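Local coordinates for putative hemoglobin-like oxygen-binding protein (Pseudoalteromonas haloplanktis, PDB 4UUR) that binds heme b and, as a group II truncated hemoglobin of an Antarctic marine bacterium, probably binds and carries oxygen, at residues D43-D48 with P53-H58; D104-W109 with L137-I142. All blocks are in the same frame, centred on the assembly; numbering follows the deposited sequence.

Contact 1 (D43-D48 with P53-H58); sequences DIMATD and PLYDMH. With HEM (protoporphyrin IX containing Fe), chain C.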
ATOM      1  N   ASP A  43      -0.753   5.714  -8.946  1.00 24.14           N
ATOM      2  CA  ASP A  43      -0.567   6.807  -9.877  1.00 26.27           C
ATOM      3  C   ASP A  43       0.887   7.218  -9.972  1.00 27.67           C
ATOM      4  O   ASP A  43       1.409   7.465 -11.063  1.00 31.53           O
ATOM      5  CB  ASP A  43      -1.432   7.972  -9.446  1.00 29.01           C
ATOM      6  CG  ASP A  43      -2.877   7.854  -9.980  1.00 29.35           C
ATOM      7  OD1 ASP A  43      -3.177   6.909 -10.756  1.00 26.30           O
ATOM      8  OD2 ASP A  43      -3.679   8.735  -9.645  1.00 30.08           O
ATOM      9  N   ILE A  44       1.542   7.238  -8.817  1.00 27.51           N
ATOM     10  CA  ILE A  44       2.938   7.607  -8.696  1.00 28.32           C
ATOM     11  C   ILE A  44       3.828   6.460  -9.161  1.00 29.92           C
ATOM     12  O   ILE A  44       4.807   6.692  -9.891  1.00 30.91           O
ATOM     13  CB  ILE A  44       3.269   7.968  -7.248  1.00 28.03           C
ATOM     14  CG1 ILE A  44       2.651   9.330  -6.914  1.00 26.46           C
ATOM     15  CG2 ILE A  44       4.770   7.934  -6.985  1.00 27.06           C
ATOM     16  CD1 ILE A  44       2.625   9.634  -5.440  1.00 26.14           C
ATOM     17  N   MET A  45       3.486   5.231  -8.745  1.00 28.87           N
ATOM     18  CA  MET A  45       4.253   4.070  -9.128  1.00 29.72           C
ATOM     19  C   MET A  45       4.371   3.960 -10.636  1.00 32.62           C
ATOM     20  O   MET A  45       5.430   3.554 -11.146  1.00 32.46           O
ATOM     21  CB  MET A  45       3.594   2.780  -8.624  1.00 32.31           C
ATOM     22  CG  MET A  45       4.332   1.491  -9.025  1.00 31.31           C
ATOM     23  SD  MET A  45       3.427  -0.016  -8.664  1.00 33.09           S
ATOM     24  CE  MET A  45       3.292   0.018  -6.868  1.00 32.95           C
ATOM     25  N   ALA A  46       3.263   4.264 -11.324  1.00 31.62           N
ATOM     26  CA  ALA A  46       3.133   4.061 -12.764  1.00 32.80           C
ATOM     27  C   ALA A  46       3.901   5.083 -13.636  1.00 32.01           C
ATOM     28  O   ALA A  46       3.993   4.931 -14.858  1.00 32.81           O
ATOM     29  CB  ALA A  46       1.655   4.032 -13.169  1.00 29.08           C
ATOM     30  N   THR A  47       4.461   6.104 -13.028  1.00 32.93           N
ATOM     31  CA  THR A  47       5.131   7.109 -13.800  1.00 35.14           C
ATOM     32  C   THR A  47       6.469   7.520 -13.290  1.00 34.60           C
ATOM     33  O   THR A  47       7.141   8.270 -13.926  1.00 34.22           O
ATOM     34  CB  THR A  47       4.256   8.353 -13.878  1.00 37.69           C
ATOM     35  OG1 THR A  47       3.884   8.786 -12.544  1.00 39.93           O
ATOM     36  CG2 THR A  47       3.018   8.031 -14.747  1.00 39.38           C
ATOM     37  N   ASP A  48       6.837   7.082 -12.109  1.00 41.32           N
ATOM     38  CA  ASP A  48       8.034   7.604 -11.519  1.00 44.45           C
ATOM     39  C   ASP A  48       9.128   6.642 -11.918  1.00 42.53           C
ATOM     40  O   ASP A  48       8.906   5.422 -11.932  1.00 40.98           O
ATOM     41  CB  ASP A  48       7.904   7.709 -10.018  1.00 45.68           C
ATOM     42  CG  ASP A  48       9.184   8.147  -9.361  1.00 46.57           C
ATOM     43  OD1 ASP A  48      10.164   7.363  -9.360  1.00 51.21           O
ATOM     44  OD2 ASP A  48       9.194   9.262  -8.801  1.00 47.50           O
ATOM     45  N   PRO A  53      10.790  -0.609 -12.078  1.00 35.02           N
ATOM     46  CA  PRO A  53      10.927  -2.044 -11.851  1.00 35.22           C
ATOM     47  C   PRO A  53       9.768  -2.632 -11.047  1.00 32.72           C
ATOM     48  O   PRO A  53       9.182  -3.614 -11.447  1.00 29.16           O
ATOM     49  CB  PRO A  53      12.257  -2.143 -11.125  1.00 37.83           C
ATOM     50  CG  PRO A  53      13.030  -0.977 -11.687  1.00 38.47           C
ATOM     51  CD  PRO A  53      12.010   0.119 -11.690  1.00 36.37           C
ATOM     52  N   LEU A  54       9.384  -1.970  -9.969  1.00 31.44           N
ATOM     53  CA  LEU A  54       8.214  -2.380  -9.219  1.00 27.70           C
ATOM     54  C   LEU A  54       6.945  -2.335 -10.065  1.00 27.65           C
ATOM     55  O   LEU A  54       6.114  -3.236 -10.004  1.00 30.67           O
ATOM     56  CB  LEU A  54       8.100  -1.516  -7.973  1.00 30.84           C
ATOM     57  CG  LEU A  54       6.842  -1.655  -7.118  1.00 32.31           C
ATOM     58  CD1 LEU A  54       6.646  -3.071  -6.647  1.00 33.28           C
ATOM     59  CD2 LEU A  54       6.921  -0.684  -5.938  1.00 34.39           C
ATOM     60  N   TYR A  55       6.803  -1.300 -10.876  1.00 28.21           N
ATOM     61  CA  TYR A  55       5.684  -1.141 -11.748  1.00 28.63           C
ATOM     62  C   TYR A  55       5.546  -2.292 -12.761  1.00 29.57           C
ATOM     63  O   TYR A  55       4.451  -2.823 -13.001  1.00 30.06           O
ATOM     64  CB  TYR A  55       5.817   0.180 -12.491  1.00 30.87           C
ATOM     65  CG  TYR A  55       4.660   0.496 -13.424  1.00 31.78           C
ATOM     66  CD1 TYR A  55       3.323   0.316 -13.031  1.00 32.89           C
ATOM     67  CD2 TYR A  55       4.896   1.009 -14.691  1.00 34.06           C
ATOM     68  CE1 TYR A  55       2.272   0.627 -13.902  1.00 32.11           C
ATOM     69  CE2 TYR A  55       3.851   1.285 -15.564  1.00 32.50           C
ATOM     70  CZ  TYR A  55       2.560   1.110 -15.159  1.00 32.18           C
ATOM     71  OH  TYR A  55       1.567   1.425 -16.029  1.00 37.91           O
ATOM     72  N   ASP A  56       6.661  -2.660 -13.342  1.00 33.62           N
ATOM     73  CA  ASP A  56       6.749  -3.750 -14.316  1.00 34.50           C
ATOM     74  C   ASP A  56       6.372  -5.170 -13.764  1.00 35.50           C
ATOM     75  O   ASP A  56       6.107  -6.099 -14.510  1.00 37.63           O
ATOM     76  CB  ASP A  56       8.173  -3.758 -14.885  1.00 40.29           C
ATOM     77  CG  ASP A  56       8.462  -2.532 -15.802  1.00 49.32           C
ATOM     78  OD1 ASP A  56       7.487  -1.812 -16.184  1.00 50.33           O
ATOM     79  OD2 ASP A  56       9.668  -2.304 -16.138  1.00 48.21           O
ATOM     80  N   MET A  57       6.320  -5.347 -12.466  1.00 34.72           N
ATOM     81  CA  MET A  57       5.812  -6.577 -11.926  1.00 35.53           C
ATOM     82  C   MET A  57       4.268  -6.614 -11.997  1.00 33.64           C
ATOM     83  O   MET A  57       3.630  -7.662 -11.759  1.00 29.94           O
ATOM     84  CB  MET A  57       6.237  -6.702 -10.478  1.00 37.73           C
ATOM     85  CG  MET A  57       7.726  -6.646 -10.225  1.00 38.90           C
ATOM     86  SD  MET A  57       7.976  -6.740  -8.450  1.00 47.23           S
ATOM     87  CE  MET A  57       7.769  -8.490  -8.149  1.00 50.01           C
ATOM     88  N   HIS A  58       3.661  -5.490 -12.338  1.00 30.47           N
ATOM     89  CA  HIS A  58       2.204  -5.442 -12.366  1.00 32.30           C
ATOM     90  C   HIS A  58       1.675  -5.580 -13.799  1.00 34.21           C
ATOM     91  O   HIS A  58       1.837  -4.682 -14.589  1.00 36.19           O
ATOM     92  CB  HIS A  58       1.708  -4.132 -11.768  1.00 31.74           C
ATOM     93  CG  HIS A  58       1.973  -3.988 -10.299  1.00 29.59           C
ATOM     94  ND1 HIS A  58       3.221  -3.684  -9.785  1.00 30.00           N
ATOM     95  CD2 HIS A  58       1.139  -4.087  -9.238  1.00 28.94           C
ATOM     96  CE1 HIS A  58       3.137  -3.607  -8.468  1.00 30.01           C
ATOM     97  NE2 HIS A  58       1.879  -3.828  -8.115  1.00 29.68           N
TER
HETATM   98  CHA HEM C 700      -0.230  -7.625  -4.446  1.00 26.41           C
HETATM   99  CHB HEM C 700       4.409  -6.285  -5.072  1.00 23.80           C
HETATM  100  CHC HEM C 700       4.462  -4.826  -0.440  1.00 25.84           C
HETATM  101  CHD HEM C 700      -0.290  -5.273  -0.280  1.00 28.42           C
HETATM  102  C1A HEM C 700       1.020  -7.417  -5.001  1.00 26.76           C
HETATM  103  C2A HEM C 700       1.380  -7.760  -6.306  1.00 25.64           C
HETATM  104  C3A HEM C 700       2.672  -7.360  -6.481  1.00 26.37           C
HETATM  105  C4A HEM C 700       3.141  -6.781  -5.279  1.00 26.53           C
HETATM  106  CMA HEM C 700       3.499  -7.521  -7.751  1.00 27.86           C
HETATM  107  CAA HEM C 700       0.532  -8.448  -7.356  1.00 27.61           C
HETATM  108  CBA HEM C 700      -0.770  -7.705  -7.653  1.00 35.54           C
HETATM  109  CGA HEM C 700      -1.278  -7.833  -9.074  1.00 36.29           C
HETATM  110  O1A HEM C 700      -0.716  -7.362 -10.085  1.00 38.57           O
HETATM  111  O2A HEM C 700      -2.369  -8.408  -9.221  1.00 47.68           O
HETATM  112  C1B HEM C 700       4.834  -5.802  -3.824  1.00 25.44           C
HETATM  113  C2B HEM C 700       6.191  -5.512  -3.486  1.00 26.36           C
HETATM  114  C3B HEM C 700       6.209  -5.112  -2.175  1.00 27.60           C
HETATM  115  C4B HEM C 700       4.825  -5.227  -1.723  1.00 26.11           C
HETATM  116  CMB HEM C 700       7.337  -5.589  -4.480  1.00 28.92           C
HETATM  117  CAB HEM C 700       7.234  -4.685  -1.171  1.00 31.21           C
HETATM  118  CBB HEM C 700       8.502  -4.799  -1.397  1.00 37.94           C
HETATM  119  C1C HEM C 700       3.154  -4.716   0.013  1.00 27.84           C
HETATM  120  C2C HEM C 700       2.726  -4.133   1.217  1.00 30.31           C
HETATM  121  C3C HEM C 700       1.362  -4.295   1.256  1.00 31.69           C
HETATM  122  C4C HEM C 700       0.980  -4.931   0.051  1.00 30.69           C
HETATM  123  CMC HEM C 700       3.647  -3.517   2.261  1.00 33.11           C
HETATM  124  CAC HEM C 700       0.368  -3.852   2.258  1.00 39.33           C
HETATM  125  CBC HEM C 700       0.683  -3.038   3.260  1.00 41.60           C
HETATM  126  C1D HEM C 700      -0.585  -5.994  -1.395  1.00 27.67           C
HETATM  127  C2D HEM C 700      -1.937  -6.503  -1.606  1.00 28.09           C
HETATM  128  C3D HEM C 700      -1.914  -7.147  -2.753  1.00 30.93           C
HETATM  129  C4D HEM C 700      -0.546  -7.046  -3.238  1.00 28.38           C
HETATM  130  CMD HEM C 700      -3.153  -6.377  -0.730  1.00 30.61           C
HETATM  131  CAD HEM C 700      -3.067  -7.905  -3.386  1.00 35.44           C
HETATM  132  CBD HEM C 700      -2.862  -9.365  -2.967  1.00 41.73           C
HETATM  133  CGD HEM C 700      -3.976 -10.317  -3.418  1.00 51.80           C
HETATM  134  O1D HEM C 700      -4.876  -9.965  -4.196  1.00 52.81           O
HETATM  135  O2D HEM C 700      -4.025 -11.500  -3.025  1.00 54.82           O
HETATM  136  NA  HEM C 700       2.106  -6.774  -4.398  1.00 26.29           N
HETATM  137  NB  HEM C 700       4.095  -5.608  -2.750  1.00 26.02           N
HETATM  138  NC  HEM C 700       2.089  -5.153  -0.673  1.00 26.31           N
HETATM  139  ND  HEM C 700       0.201  -6.288  -2.406  1.00 27.03           N
HETATM  140 FE   HEM C 700       2.050  -5.977  -2.564  1.00 28.06          FE
HETATM  141  O   HOH W   1       1.574  -4.044  -3.483  1.00 23.31           O
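Tyr55 lays one face of its ring over Ala46, whose CA sits 3.6 Å from the ring centroid and only 7° off the normal, a CH-pi contact; Ala46 CB touches CE1 and CZ of the same ring. Here the end of helix 31-45 packs on helix 52-56 in the globin fold of a truncated hemoglobin, beside the distal side of the heme. Alanine suits the spot because its small side chain lets a flat ring lie directly on the backbone; the ring is extended toward Ala46 by a first torsion that sets CG opposite the backbone N (chi1 -178°). Tyr55 also rests on Leu60 and Leu62. Replacing Tyr55 by a serine would probably uncover the Ala46 backbone and open a gap between Ala46 and those two leucines.

Deeper in, Met45 runs across the second helix. Its CG lies against Tyr55 CB, and a chain extended through chi1 and chi2, then bent at chi3, carries Met45 CE to Leu54 CD2 at 3.8 Å. A long, flexible thioether can touch both a leucine and an imidazole: Met45 SD stands obliquely to the His58 ring, 3.6 Å from His58 CE1. Leu54 continues the apolar layer to the cofactor, its other methyl, CD1, touching HEM CMB at 3.4 Å, while CMA of the heme lies over one face of His58.

The imidazole is steadied from its own segment. His58 ND1 donates to Leu54 O at 2.9 Å, with the acceptor nearly in the ring plane and a bent N-H...O angle of 139°, while Met57 N reaches the same oxygen from the opposite face of the carbonyl.

Contact 2 (D104-W109 with L137-I142); sequences DLRDQW and LASHMI. With HEM (protoporphyrin IX containing Fe), chain C.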
ATOM      1  N   ASP A 104      15.827  -3.708  -2.767  1.00 34.04           N
ATOM      2  CA  ASP A 104      15.642  -2.724  -3.794  1.00 37.49           C
ATOM      3  C   ASP A 104      14.145  -2.475  -4.105  1.00 38.61           C
ATOM      4  O   ASP A 104      13.709  -1.321  -4.245  1.00 42.83           O
ATOM      5  CB  ASP A 104      16.421  -3.180  -5.020  1.00 35.99           C
ATOM      6  CG  ASP A 104      16.170  -2.327  -6.235  1.00 38.16           C
ATOM      7  OD1 ASP A 104      15.957  -1.091  -6.083  1.00 35.67           O
ATOM      8  OD2 ASP A 104      16.220  -2.927  -7.353  1.00 35.88           O
ATOM      9  N   LEU A 105      13.377  -3.547  -4.227  1.00 32.76           N
ATOM     10  CA  LEU A 105      11.967  -3.431  -4.529  1.00 34.17           C
ATOM     11  C   LEU A 105      11.166  -2.972  -3.324  1.00 31.16           C
ATOM     12  O   LEU A 105      10.206  -2.233  -3.482  1.00 32.36           O
ATOM     13  CB  LEU A 105      11.394  -4.747  -5.088  1.00 33.17           C
ATOM     14  CG  LEU A 105      11.848  -5.145  -6.484  1.00 35.65           C
ATOM     15  CD1 LEU A 105      11.492  -6.627  -6.745  1.00 37.40           C
ATOM     16  CD2 LEU A 105      11.236  -4.238  -7.536  1.00 34.77           C
ATOM     17  N   ARG A 106      11.545  -3.410  -2.136  1.00 33.26           N
ATOM     18  CA  ARG A 106      10.975  -2.868  -0.924  1.00 36.85           C
ATOM     19  C   ARG A 106      11.133  -1.334  -0.826  1.00 37.12           C
ATOM     20  O   ARG A 106      10.193  -0.633  -0.456  1.00 32.89           O
ATOM     21  CB  ARG A 106      11.604  -3.481   0.305  1.00 38.14           C
ATOM     22  CG  ARG A 106      10.724  -3.289   1.541  1.00 42.74           C
ATOM     23  CD  ARG A 106      11.492  -2.848   2.793  1.00 47.77           C
ATOM     24  NE  ARG A 106      11.837  -1.427   2.766  1.00 46.17           N
ATOM     25  CZ  ARG A 106      11.596  -0.528   3.726  1.00 38.24           C
ATOM     26  NH1 ARG A 106      11.011  -0.818   4.887  1.00 39.90           N
ATOM     27  NH2 ARG A 106      11.963   0.709   3.499  1.00 35.45           N
ATOM     28  N   ASP A 107      12.310  -0.832  -1.175  1.00 34.57           N
ATOM     29  CA  ASP A 107      12.575   0.600  -1.080  1.00 36.26           C
ATOM     30  C   ASP A 107      11.784   1.397  -2.106  1.00 36.09           C
ATOM     31  O   ASP A 107      11.317   2.481  -1.793  1.00 33.24           O
ATOM     32  CB  ASP A 107      14.071   0.891  -1.257  1.00 36.07           C
ATOM     33  CG  ASP A 107      14.915   0.386  -0.096  1.00 36.68           C
ATOM     34  OD1 ASP A 107      14.445   0.265   1.047  1.00 40.78           O
ATOM     35  OD2 ASP A 107      16.094   0.112  -0.350  1.00 49.59           O
ATOM     36  N   GLN A 108      11.683   0.867  -3.332  1.00 34.33           N
ATOM     37  CA  GLN A 108      10.788   1.400  -4.356  1.00 33.55           C
ATOM     38  C   GLN A 108       9.316   1.483  -3.913  1.00 31.40           C
ATOM     39  O   GLN A 108       8.639   2.472  -4.233  1.00 31.35           O
ATOM     40  CB  GLN A 108      10.843   0.549  -5.607  1.00 35.15           C
ATOM     41  CG  GLN A 108      12.099   0.783  -6.418  1.00 36.90           C
ATOM     42  CD  GLN A 108      12.221  -0.192  -7.562  1.00 36.39           C
ATOM     43  OE1 GLN A 108      11.350  -0.280  -8.404  1.00 42.95           O
ATOM     44  NE2 GLN A 108      13.293  -0.940  -7.583  1.00 37.85           N
ATOM     45  N   TRP A 109       8.832   0.432  -3.246  1.00 28.21           N
ATOM     46  CA  TRP A 109       7.473   0.391  -2.708  1.00 25.41           C
ATOM     47  C   TRP A 109       7.323   1.448  -1.630  1.00 27.71           C
ATOM     48  O   TRP A 109       6.318   2.185  -1.622  1.00 27.30           O
ATOM     49  CB  TRP A 109       7.186  -0.959  -2.077  1.00 25.57           C
ATOM     50  CG  TRP A 109       5.756  -1.303  -1.972  1.00 26.49           C
ATOM     51  CD1 TRP A 109       5.047  -2.108  -2.821  1.00 28.66           C
ATOM     52  CD2 TRP A 109       4.832  -0.856  -0.985  1.00 26.58           C
ATOM     53  NE1 TRP A 109       3.748  -2.222  -2.400  1.00 29.01           N
ATOM     54  CE2 TRP A 109       3.592  -1.462  -1.266  1.00 29.00           C
ATOM     55  CE3 TRP A 109       4.934  -0.045   0.135  1.00 27.69           C
ATOM     56  CZ2 TRP A 109       2.455  -1.238  -0.482  1.00 27.35           C
ATOM     57  CZ3 TRP A 109       3.779   0.149   0.926  1.00 27.43           C
ATOM     58  CH2 TRP A 109       2.592  -0.422   0.610  1.00 26.11           C
ATOM     59  N   LEU A 137       5.803  -3.714   7.474  1.00 42.02           N
ATOM     60  CA  LEU A 137       5.140  -4.615   6.529  1.00 40.82           C
ATOM     61  C   LEU A 137       5.945  -4.855   5.252  1.00 38.30           C
ATOM     62  O   LEU A 137       6.175  -6.000   4.884  1.00 38.13           O
ATOM     63  CB  LEU A 137       3.754  -4.108   6.172  1.00 41.30           C
ATOM     64  CG  LEU A 137       2.673  -4.763   7.001  1.00 46.82           C
ATOM     65  CD1 LEU A 137       1.296  -4.274   6.539  1.00 45.66           C
ATOM     66  CD2 LEU A 137       2.790  -6.283   6.883  1.00 47.04           C
ATOM     67  N   ALA A 138       6.413  -3.785   4.620  1.00 35.55           N
ATOM     68  CA  ALA A 138       7.247  -3.873   3.415  1.00 35.24           C
ATOM     69  C   ALA A 138       8.477  -4.695   3.647  1.00 37.92           C
ATOM     70  O   ALA A 138       8.795  -5.541   2.825  1.00 35.10           O
ATOM     71  CB  ALA A 138       7.673  -2.512   2.901  1.00 33.13           C
ATOM     72  N   SER A 139       9.170  -4.457   4.758  1.00 38.78           N
ATOM     73  CA  SER A 139      10.380  -5.227   5.039  1.00 36.94           C
ATOM     74  C   SER A 139      10.057  -6.709   5.245  1.00 34.92           C
ATOM     75  O   SER A 139      10.795  -7.541   4.819  1.00 36.11           O
ATOM     76  CB  SER A 139      11.155  -4.634   6.222  1.00 39.52           C
ATOM     77  OG  SER A 139      12.040  -3.636   5.724  1.00 39.28           O
ATOM     78  N   HIS A 140       8.911  -6.989   5.849  1.00 37.30           N
ATOM     79  CA  HIS A 140       8.399  -8.332   6.126  1.00 40.01           C
ATOM     80  C   HIS A 140       8.179  -9.133   4.841  1.00 40.93           C
ATOM     81  O   HIS A 140       8.268 -10.337   4.880  1.00 37.94           O
ATOM     82  CB  HIS A 140       7.068  -8.185   6.895  1.00 40.73           C
ATOM     83  CG  HIS A 140       6.444  -9.468   7.364  1.00 47.73           C
ATOM     84  ND1 HIS A 140       7.174 -10.567   7.767  1.00 48.04           N
ATOM     85  CD2 HIS A 140       5.139  -9.792   7.574  1.00 54.53           C
ATOM     86  CE1 HIS A 140       6.351 -11.526   8.154  1.00 49.07           C
ATOM     87  NE2 HIS A 140       5.109 -11.081   8.050  1.00 51.53           N
ATOM     88  N   MET A 141       7.865  -8.465   3.723  1.00 40.32           N
ATOM     89  CA  MET A 141       7.605  -9.149   2.445  1.00 38.78           C
ATOM     90  C   MET A 141       8.877  -9.591   1.771  1.00 36.99           C
ATOM     91  O   MET A 141       8.838 -10.419   0.868  1.00 34.53           O
ATOM     92  CB  MET A 141       6.911  -8.232   1.437  1.00 38.67           C
ATOM     93  CG  MET A 141       5.620  -7.597   1.863  1.00 38.37           C
ATOM     94  SD  MET A 141       4.407  -8.824   2.281  1.00 41.87           S
ATOM     95  CE  MET A 141       4.477  -8.796   4.078  1.00 48.19           C
ATOM     96  N   ILE A 142      10.005  -9.007   2.169  1.00 41.66           N
ATOM     97  CA  ILE A 142      11.272  -9.240   1.482  1.00 38.36           C
ATOM     98  C   ILE A 142      11.476 -10.736   1.568  1.00 38.82           C
ATOM     99  O   ILE A 142      11.296 -11.302   2.637  1.00 36.77           O
ATOM    100  CB  ILE A 142      12.429  -8.490   2.153  1.00 39.53           C
ATOM    101  CG1 ILE A 142      12.273  -6.981   1.908  1.00 44.57           C
ATOM    102  CG2 ILE A 142      13.793  -8.995   1.655  1.00 40.32           C
ATOM    103  CD1 ILE A 142      13.557  -6.161   1.965  1.00 39.90           C
TER
HETATM  104  CHA HEM C 700      -0.230  -7.625  -4.446  1.00 26.41           C
HETATM  105  CHB HEM C 700       4.409  -6.285  -5.072  1.00 23.80           C
HETATM  106  CHC HEM C 700       4.462  -4.826  -0.440  1.00 25.84           C
HETATM  107  CHD HEM C 700      -0.290  -5.273  -0.280  1.00 28.42           C
HETATM  108  C1A HEM C 700       1.020  -7.417  -5.001  1.00 26.76           C
HETATM  109  C2A HEM C 700       1.380  -7.760  -6.306  1.00 25.64           C
HETATM  110  C3A HEM C 700       2.672  -7.360  -6.481  1.00 26.37           C
HETATM  111  C4A HEM C 700       3.141  -6.781  -5.279  1.00 26.53           C
HETATM  112  CMA HEM C 700       3.499  -7.521  -7.751  1.00 27.86           C
HETATM  113  CAA HEM C 700       0.532  -8.448  -7.356  1.00 27.61           C
HETATM  114  CBA HEM C 700      -0.770  -7.705  -7.653  1.00 35.54           C
HETATM  115  CGA HEM C 700      -1.278  -7.833  -9.074  1.00 36.29           C
HETATM  116  O1A HEM C 700      -0.716  -7.362 -10.085  1.00 38.57           O
HETATM  117  O2A HEM C 700      -2.369  -8.408  -9.221  1.00 47.68           O
HETATM  118  C1B HEM C 700       4.834  -5.802  -3.824  1.00 25.44           C
HETATM  119  C2B HEM C 700       6.191  -5.512  -3.486  1.00 26.36           C
HETATM  120  C3B HEM C 700       6.209  -5.112  -2.175  1.00 27.60           C
HETATM  121  C4B HEM C 700       4.825  -5.227  -1.723  1.00 26.11           C
HETATM  122  CMB HEM C 700       7.337  -5.589  -4.480  1.00 28.92           C
HETATM  123  CAB HEM C 700       7.234  -4.685  -1.171  1.00 31.21           C
HETATM  124  CBB HEM C 700       8.502  -4.799  -1.397  1.00 37.94           C
HETATM  125  C1C HEM C 700       3.154  -4.716   0.013  1.00 27.84           C
HETATM  126  C2C HEM C 700       2.726  -4.133   1.217  1.00 30.31           C
HETATM  127  C3C HEM C 700       1.362  -4.295   1.256  1.00 31.69           C
HETATM  128  C4C HEM C 700       0.980  -4.931   0.051  1.00 30.69           C
HETATM  129  CMC HEM C 700       3.647  -3.517   2.261  1.00 33.11           C
HETATM  130  CAC HEM C 700       0.368  -3.852   2.258  1.00 39.33           C
HETATM  131  CBC HEM C 700       0.683  -3.038   3.260  1.00 41.60           C
HETATM  132  C1D HEM C 700      -0.585  -5.994  -1.395  1.00 27.67           C
HETATM  133  C2D HEM C 700      -1.937  -6.503  -1.606  1.00 28.09           C
HETATM  134  C3D HEM C 700      -1.914  -7.147  -2.753  1.00 30.93           C
HETATM  135  C4D HEM C 700      -0.546  -7.046  -3.238  1.00 28.38           C
HETATM  136  CMD HEM C 700      -3.153  -6.377  -0.730  1.00 30.61           C
HETATM  137  CAD HEM C 700      -3.067  -7.905  -3.386  1.00 35.44           C
HETATM  138  CBD HEM C 700      -2.862  -9.365  -2.967  1.00 41.73           C
HETATM  139  CGD HEM C 700      -3.976 -10.317  -3.418  1.00 51.80           C
HETATM  140  O1D HEM C 700      -4.876  -9.965  -4.196  1.00 52.81           O
HETATM  141  O2D HEM C 700      -4.025 -11.500  -3.025  1.00 54.82           O
HETATM  142  NA  HEM C 700       2.106  -6.774  -4.398  1.00 26.29           N
HETATM  143  NB  HEM C 700       4.095  -5.608  -2.750  1.00 26.02           N
HETATM  144  NC  HEM C 700       2.089  -5.153  -0.673  1.00 26.31           N
HETATM  145  ND  HEM C 700       0.201  -6.288  -2.406  1.00 27.03           N
HETATM  146 FE   HEM C 700       2.050  -5.977  -2.564  1.00 28.06          FE
HETATM  147  O   HOH W   1       1.574  -4.044  -3.483  1.00 23.31           O
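Arg106 drives its aliphatic stem into helix 124-141, where CG comes to 3.4 Å from Ala138 CB and 3.2 Å from Ala138 O. This is the tight half of the contact. The CA atoms of Arg106 and Ala138 are 5.8 Å apart, a closeness that a methyl side chain allows, and Ile142 closes the end of the seam by setting CD1 on Arg106 CB.

On the polar, partly exposed side the hold is looser. Bends at chi2 and chi3 (-136° and 77°) swing the guanidinium away from the seam to Ser139 and Asp107, where Arg106 NH1 donates a weak hydrogen bond to Ser139 OG at 3.1 Å with an angle of 129°. Arg106 NH2 points to Asp107 OD1 of its own helix in a long salt bridge of 3.5 Å. Arginine fits because its methylenes serve the apolar seam while its charged end stays in this partly exposed region, among a hydroxyl and a carboxylate.

Beyond the seam, on the heme side, both helices face the cofactor. Trp109 lays one face of its indole over the CHC bridge and the adjoining pyrroles B and C, with HEM CHC 3.3 Å above the ring plane, and its NE1 donates in the ring plane to the water bound to the iron, 3.0 Å away. From the other helix Ala138 N approaches HEM CMC, Leu137 CD1 meets the vinyl carbon CBC, and Met141 CG lies near CHC as its side chain packs on His96, the axial ligand. A distal tryptophan at this place, hydrogen-bonded to the iron's sixth ligand, is typical of group II truncated hemoglobins with their two-over-two helical fold.

In the fold
The two contacts follow one another along the chain, and their centres lie 14 Å apart, yet they meet directly. Leu54 joins them: its N is 3.0 Å from Gln108 OE1, probably a hydrogen bond, and its CD2 packs 3.4 Å from Trp109 CA. The short helix of contact 1 is thereby laid against the helix that carries the tryptophan. Both contacts border the same heme, contact 1 on the distal side and contact 2 reaching from that side to the helix beside His96. The side chain of His58 is about 8 Å from that of His96, the axial ligand. The side chain of Ala138 is about 9 Å from that of His96. The iron-bound water lies 2.2 Å from FE.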